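Local coordinates for protein UDP-glucose:anthocyanidin 3-O-glucosyltransferase (Clitoria ternatea, PDB 4REL) that belongs to the UDP-dependent glycosyltransferases of plants and has the two-domain GT-B fold, at residues L217-P220 against L221-K224; T88-D91 against N92-G96. All blocks are in the same frame, centred on the assembly; numbering follows the deposited sequence. Where two conformers were deposited one is given.

Contact 1 of 2, residues L217-P220 against L221-K224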
ATOM      1  N   LEU A 217      14.522   0.231  -6.489  1.00 13.89           N
ATOM      2  CA  LEU A 217      14.564  -0.291  -5.120  1.00 11.72           C
ATOM      3  C   LEU A 217      14.291  -1.786  -5.020  1.00 14.84           C
ATOM      4  O   LEU A 217      14.571  -2.401  -3.993  1.00 20.79           O
ATOM      5  CB  LEU A 217      13.568   0.447  -4.218  1.00 15.31           C
ATOM      6  CG  LEU A 217      13.970   1.800  -3.645  1.00 17.22           C
ATOM      7  CD1 LEU A 217      12.964   2.214  -2.568  1.00 16.82           C
ATOM      8  CD2 LEU A 217      15.367   1.731  -3.062  1.00 24.41           C
ATOM      9  N   ASP A 218      13.705  -2.364  -6.061  1.00 13.51           N
ATOM     10  CA  ASP A 218      13.414  -3.795  -6.055  1.00 11.42           C
ATOM     11  C   ASP A 218      14.666  -4.565  -6.454  1.00 11.48           C
ATOM     12  O   ASP A 218      15.486  -4.064  -7.229  1.00 14.32           O
ATOM     13  CB  ASP A 218      12.263  -4.122  -7.020  1.00 14.52           C
ATOM     14  CG  ASP A 218      10.898  -3.805  -6.440  1.00 18.34           C
ATOM     15  OD1 ASP A 218      10.800  -3.591  -5.208  1.00 17.04           O
ATOM     16  OD2 ASP A 218       9.916  -3.768  -7.218  1.00 22.60           O
ATOM     17  N   PRO A 219      14.826  -5.791  -5.928  1.00 14.15           N
ATOM     18  CA  PRO A 219      15.989  -6.588  -6.333  1.00 14.26           C
ATOM     19  C   PRO A 219      15.940  -6.837  -7.834  1.00 15.07           C
ATOM     20  O   PRO A 219      14.888  -7.244  -8.338  1.00 11.97           O
ATOM     21  CB  PRO A 219      15.794  -7.897  -5.576  1.00 14.28           C
ATOM     22  CG  PRO A 219      14.948  -7.515  -4.379  1.00 16.10           C
ATOM     23  CD  PRO A 219      14.015  -6.464  -4.899  1.00 16.66           C
ATOM     24  N   PRO A 220      17.040  -6.544  -8.550  1.00 15.13           N
ATOM     25  CA  PRO A 220      17.058  -6.674 -10.012  1.00 14.73           C
ATOM     26  C   PRO A 220      16.657  -8.071 -10.506  1.00 16.44           C
ATOM     27  O   PRO A 220      16.006  -8.178 -11.549  1.00 14.93           O
ATOM     28  CB  PRO A 220      18.514  -6.366 -10.373  1.00 17.20           C
ATOM     29  CG  PRO A 220      18.993  -5.486  -9.265  1.00 24.61           C
ATOM     30  CD  PRO A 220      18.284  -5.953  -8.024  1.00 19.63           C
ATOM     31  N   LEU A 221      17.029  -9.122  -9.776  1.00 14.92           N
ATOM     32  CA  LEU A 221      16.618 -10.480 -10.153  1.00 15.47           C
ATOM     33  C   LEU A 221      15.119 -10.706 -10.007  1.00 14.96           C
ATOM     34  O   LEU A 221      14.515 -11.418 -10.808  1.00 16.67           O
ATOM     35  CB  LEU A 221      17.374 -11.536  -9.340  1.00 20.26           C
ATOM     36  CG  LEU A 221      18.571 -12.169 -10.038  1.00 34.85           C
ATOM     37  CD1 LEU A 221      19.607 -11.116 -10.400  1.00 39.06           C
ATOM     38  CD2 LEU A 221      19.179 -13.257  -9.161  1.00 34.98           C
ATOM     39  N   PHE A 222      14.521 -10.125  -8.968  1.00 11.85           N
ATOM     40  CA  PHE A 222      13.074 -10.170  -8.838  1.00 15.64           C
ATOM     41  C   PHE A 222      12.427  -9.485 -10.040  1.00 10.17           C
ATOM     42  O   PHE A 222      11.441  -9.985 -10.592  1.00 11.70           O
ATOM     43  CB  PHE A 222      12.600  -9.523  -7.526  1.00 14.36           C
ATOM     44  CG  PHE A 222      11.181  -9.048  -7.574  1.00 11.31           C
ATOM     45  CD1 PHE A 222      10.128  -9.933  -7.397  1.00 12.55           C
ATOM     46  CD2 PHE A 222      10.891  -7.706  -7.806  1.00 12.92           C
ATOM     47  CE1 PHE A 222       8.799  -9.480  -7.461  1.00 14.33           C
ATOM     48  CE2 PHE A 222       9.583  -7.260  -7.867  1.00 14.74           C
ATOM     49  CZ  PHE A 222       8.538  -8.148  -7.697  1.00 15.58           C
ATOM     50  N   VAL A 223      12.976  -8.342 -10.447  1.00  9.84           N
ATOM     51  CA  VAL A 223      12.395  -7.595 -11.550  1.00 11.47           C
ATOM     52  C   VAL A 223      12.493  -8.431 -12.815  1.00 14.47           C
ATOM     53  O   VAL A 223      11.514  -8.552 -13.550  1.00 11.48           O
ATOM     54  CB  VAL A 223      13.073  -6.227 -11.745  1.00 12.55           C
ATOM     55  CG1 VAL A 223      12.531  -5.529 -12.987  1.00 19.15           C
ATOM     56  CG2 VAL A 223      12.872  -5.355 -10.501  1.00 10.64           C
ATOM     57  N   LYS A 224      13.661  -9.034 -13.048  1.00 13.18           N
ATOM     58  CA  LYS A 224      13.839  -9.908 -14.211  1.00 15.35           C
ATOM     59  C   LYS A 224      12.894 -11.097 -14.166  1.00 15.55           C
ATOM     60  O   LYS A 224      12.295 -11.451 -15.174  1.00 15.72           O
ATOM     61  CB  LYS A 224      15.284 -10.399 -14.334  1.00 19.68           C
ATOM     62  CG  LYS A 224      16.239  -9.343 -14.838  1.00 20.14           C
ATOM     63  CD  LYS A 224      17.599  -9.953 -15.144  1.00 33.01           C
ATOM     64  CE  LYS A 224      18.521  -8.930 -15.787  1.00 39.90           C
ATOM     65  NZ  LYS A 224      19.817  -9.536 -16.201  1.00 42.16           N
TER
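The ring of Phe222 meets the residues before it through its edge: Asp218 OD2 lies near the ring plane at the edge, 3.6 Å from Phe222 CE2, and Pro219 O also lies close to that plane, nearer CB than the ring carbons. Carboxylate and ring are almost perpendicular, 89° between their planes, and the CD2–CE2 side of the ring faces the acid. With CG anti to the backbone N (chi1 157°), Phe222 sends its ring back beside Asp218, while its CB rests 4.1 Å from Pro219 CB. This is the start of helix 220-229, which follows strand 208-211 in a Rossmann-like half of the GT-B fold. Pro219 is the N-cap residue, and its carbonyl oxygen accepts the N-H of Val223, with 3.1 Å between Val223 N and Pro219 O. One residue on, Lys224 N binds Pro220 O at 2.9 Å. Val223 CG2 packs 3.7 Å from Asp218 CB. The buried acid is gripped beyond the helix: OD1 is hydrogen-bonded to Ser139 OG, and OD2 to Tyr235 OH in the neighbouring strand 233-235.

Contact 2 of 2, residues T88-D91 against N92-G96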
ATOM      1  N   THR A  88     -19.948  -9.907  -6.255  1.00 12.91           N
ATOM      2  CA  THR A  88     -20.863  -9.292  -7.216  1.00 13.89           C
ATOM      3  C   THR A  88     -20.499  -9.615  -8.658  1.00 14.70           C
ATOM      4  O   THR A  88     -21.301  -9.387  -9.559  1.00 12.48           O
ATOM      5  CB  THR A  88     -20.952  -7.760  -7.076  1.00 11.08           C
ATOM      6  OG1 THR A  88     -19.666  -7.184  -7.304  1.00 12.26           O
ATOM      7  CG2 THR A  88     -21.429  -7.366  -5.698  1.00 11.70           C
ATOM      8  N   GLY A  89     -19.281 -10.103  -8.872  1.00 11.89           N
ATOM      9  CA  GLY A  89     -18.888 -10.667 -10.152  1.00 11.88           C
ATOM     10  C   GLY A  89     -18.778  -9.673 -11.289  1.00 14.63           C
ATOM     11  O   GLY A  89     -18.927  -8.462 -11.100  1.00 12.33           O
ATOM     12  N   PRO A  90     -18.505 -10.186 -12.495  1.00 13.34           N
ATOM     13  CA  PRO A  90     -18.299  -9.289 -13.632  1.00 12.25           C
ATOM     14  C   PRO A  90     -19.573  -8.552 -14.037  1.00 11.68           C
ATOM     15  O   PRO A  90     -19.472  -7.462 -14.584  1.00 12.78           O
ATOM     16  CB  PRO A  90     -17.819 -10.233 -14.744  1.00 13.37           C
ATOM     17  CG  PRO A  90     -18.305 -11.605 -14.334  1.00 13.85           C
ATOM     18  CD  PRO A  90     -18.226 -11.595 -12.831  1.00 10.33           C
ATOM     19  N   ASP A  91     -20.750  -9.109 -13.768  1.00 11.79           N
ATOM     20  CA  ASP A  91     -21.967  -8.394 -14.158  1.00 15.43           C
ATOM     21  C   ASP A  91     -22.145  -7.055 -13.446  1.00 12.37           C
ATOM     22  O   ASP A  91     -22.620  -6.089 -14.041  1.00 10.74           O
ATOM     23  CB  ASP A  91     -23.205  -9.272 -14.022  1.00 19.31           C
ATOM     24  CG  ASP A  91     -23.318 -10.266 -15.151  1.00 29.33           C
ATOM     25  OD1 ASP A  91     -22.745  -9.991 -16.234  1.00 27.88           O
ATOM     26  OD2 ASP A  91     -23.964 -11.312 -14.957  1.00 28.26           O
ATOM     27  N   ASN A  92     -21.753  -6.985 -12.181  1.00 11.25           N
ATOM     28  CA  ASN A  92     -21.779  -5.716 -11.472  1.00 11.97           C
ATOM     29  C   ASN A  92     -20.796  -4.740 -12.108  1.00 12.51           C
ATOM     30  O   ASN A  92     -21.093  -3.554 -12.267  1.00  9.61           O
ATOM     31  CB  ASN A  92     -21.445  -5.939  -9.997  1.00 11.32           C
ATOM     32  CG  ASN A  92     -21.582  -4.681  -9.159  1.00  9.55           C
ATOM     33  OD1 ASN A  92     -22.483  -3.863  -9.369  1.00 11.65           O
ATOM     34  ND2 ASN A  92     -20.692  -4.529  -8.186  1.00  7.35           N
ATOM     35  N   LEU A  93     -19.623  -5.236 -12.486  1.00 10.04           N
ATOM     36  CA  LEU A  93     -18.650  -4.384 -13.158  1.00  6.88           C
ATOM     37  C   LEU A  93     -19.183  -3.889 -14.492  1.00  9.59           C
ATOM     38  O   LEU A  93     -18.941  -2.734 -14.880  1.00 11.48           O
ATOM     39  CB  LEU A  93     -17.323  -5.122 -13.364  1.00  6.17           C
ATOM     40  CG  LEU A  93     -16.696  -5.728 -12.116  1.00  8.91           C
ATOM     41  CD1 LEU A  93     -15.365  -6.387 -12.519  1.00  9.73           C
ATOM     42  CD2 LEU A  93     -16.463  -4.658 -11.072  1.00  8.59           C
ATOM     43  N   ARG A  94     -19.918  -4.744 -15.200  1.00  7.36           N
ATOM     44  CA  ARG A  94     -20.466  -4.366 -16.504  0.50  9.10           C
ATOM     45  C   ARG A  94     -21.578  -3.334 -16.375  1.00 10.79           C
ATOM     46  O   ARG A  94     -21.894  -2.632 -17.322  1.00 12.72           O
ATOM     47  CB  ARG A  94     -20.960  -5.596 -17.280  0.50 10.53           C
ATOM     48  CG  ARG A  94     -19.847  -6.566 -17.659  0.50 12.37           C
ATOM     49  CD  ARG A  94     -20.376  -7.790 -18.404  0.50 15.29           C
ATOM     50  NE  ARG A  94     -19.294  -8.687 -18.803  0.50 12.28           N
ATOM     51  CZ  ARG A  94     -19.116  -9.919 -18.329  0.50 11.80           C
ATOM     52  NH1 ARG A  94     -19.959 -10.432 -17.435  0.50  4.63           N
ATOM     53  NH2 ARG A  94     -18.088 -10.636 -18.756  0.50  9.39           N
ATOM     54  N   LYS A  95     -22.184  -3.242 -15.196  1.00 11.11           N
ATOM     55  CA  LYS A  95     -23.156  -2.174 -14.983  1.00 11.30           C
ATOM     56  C   LYS A  95     -22.391  -0.842 -14.987  1.00 10.15           C
ATOM     57  O   LYS A  95     -22.860   0.157 -15.524  1.00 11.79           O
ATOM     58  CB  LYS A  95     -23.940  -2.377 -13.677  1.00 11.43           C
ATOM     59  CG  LYS A  95     -25.258  -1.620 -13.616  1.00 28.59           C
ATOM     60  CD  LYS A  95     -25.097  -0.210 -13.064  1.00 38.05           C
ATOM     61  CE  LYS A  95     -24.713  -0.222 -11.591  1.00 35.66           C
ATOM     62  NZ  LYS A  95     -25.033   1.060 -10.904  1.00 30.00           N
ATOM     63  N   GLY A  96     -21.200  -0.837 -14.400  1.00  6.24           N
ATOM     64  CA  GLY A  96     -20.330   0.328 -14.458  1.00  8.14           C
ATOM     65  C   GLY A  96     -19.950   0.691 -15.880  1.00  8.67           C
ATOM     66  O   GLY A  96     -19.936   1.872 -16.249  1.00 11.10           O
TER
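Thr88 and Asn92 cross at an angle where the chain enters helix 89-104, while Asp91 and Arg94 cross on another flank, with Pro90 lying alongside the arginine. This helix packs in the half of the GT-B fold built on the seven-stranded parallel sheet, against edge strand 59-64 and helix 119-127. Asn92 reaches back with CG anti to its backbone N (chi1 -174°) and gives an N-H from ND2 to Thr88 OG1 at 3.0 Å. The hydroxyl oxygen sits 25° out of the amide plane, and the bond is somewhat bent. CB of Asn92 also rests against Thr88, 3.5 Å from its CB. Both polar groups have stronger partners elsewhere: Thr88 OG1 is hydrogen-bonded to Phe85 O, and Asn92 ND2 to Ser65 O, so the buried amide joins the helix start to the residues just past strand 59-64. Backbone bonds continue the turn: Arg94 N binds Pro90 O at 2.8 Å, whereas that from Asn92 N to Gly89 O is weak. Leu93 lays CG 3.7 Å from Gly89 O and also touches Ser119 and Ser120. Arg94 has two conformers; in the one given here, whose contacts may not hold in the other, it runs extended from CG to NE beside Pro90, pointing the same way, which brings one guanidinium face over the proline CB. The edge of the same group, at NH1, meets Asp91 in a salt bridge. The carboxylate and guanidinium planes are turned 57° apart; OD1 of Asp91 lies in the guanidinium plane but receives NH1 of Arg94 from above its own carboxylate plane. In that salt bridge Arg94 NH1 stands 3.1 Å from Asp91 OD1, and the same nitrogen is 3.4 Å from Pro90 CB.

Going from the N terminus, contact 2 comes first, at the start of helix 89-104, in the connection that runs along the chain from strand 59-64 to strand 110-114 of the seven-stranded parallel sheet. Contact 1 follows more than a hundred residues later, where the chain leaves strand 208-211 and enters helix 220-229 on its way to the opposite edge strand, 233-235. Both mark the beginning of a helix, and neither closes a long loop, since the two segments of each are continuous in the chain. They stand in series, neither nesting nor crossing. Their centres are 35 Å apart, with nearest atoms about 24 Å apart, and their helices pack on the two edge strands of one sheet.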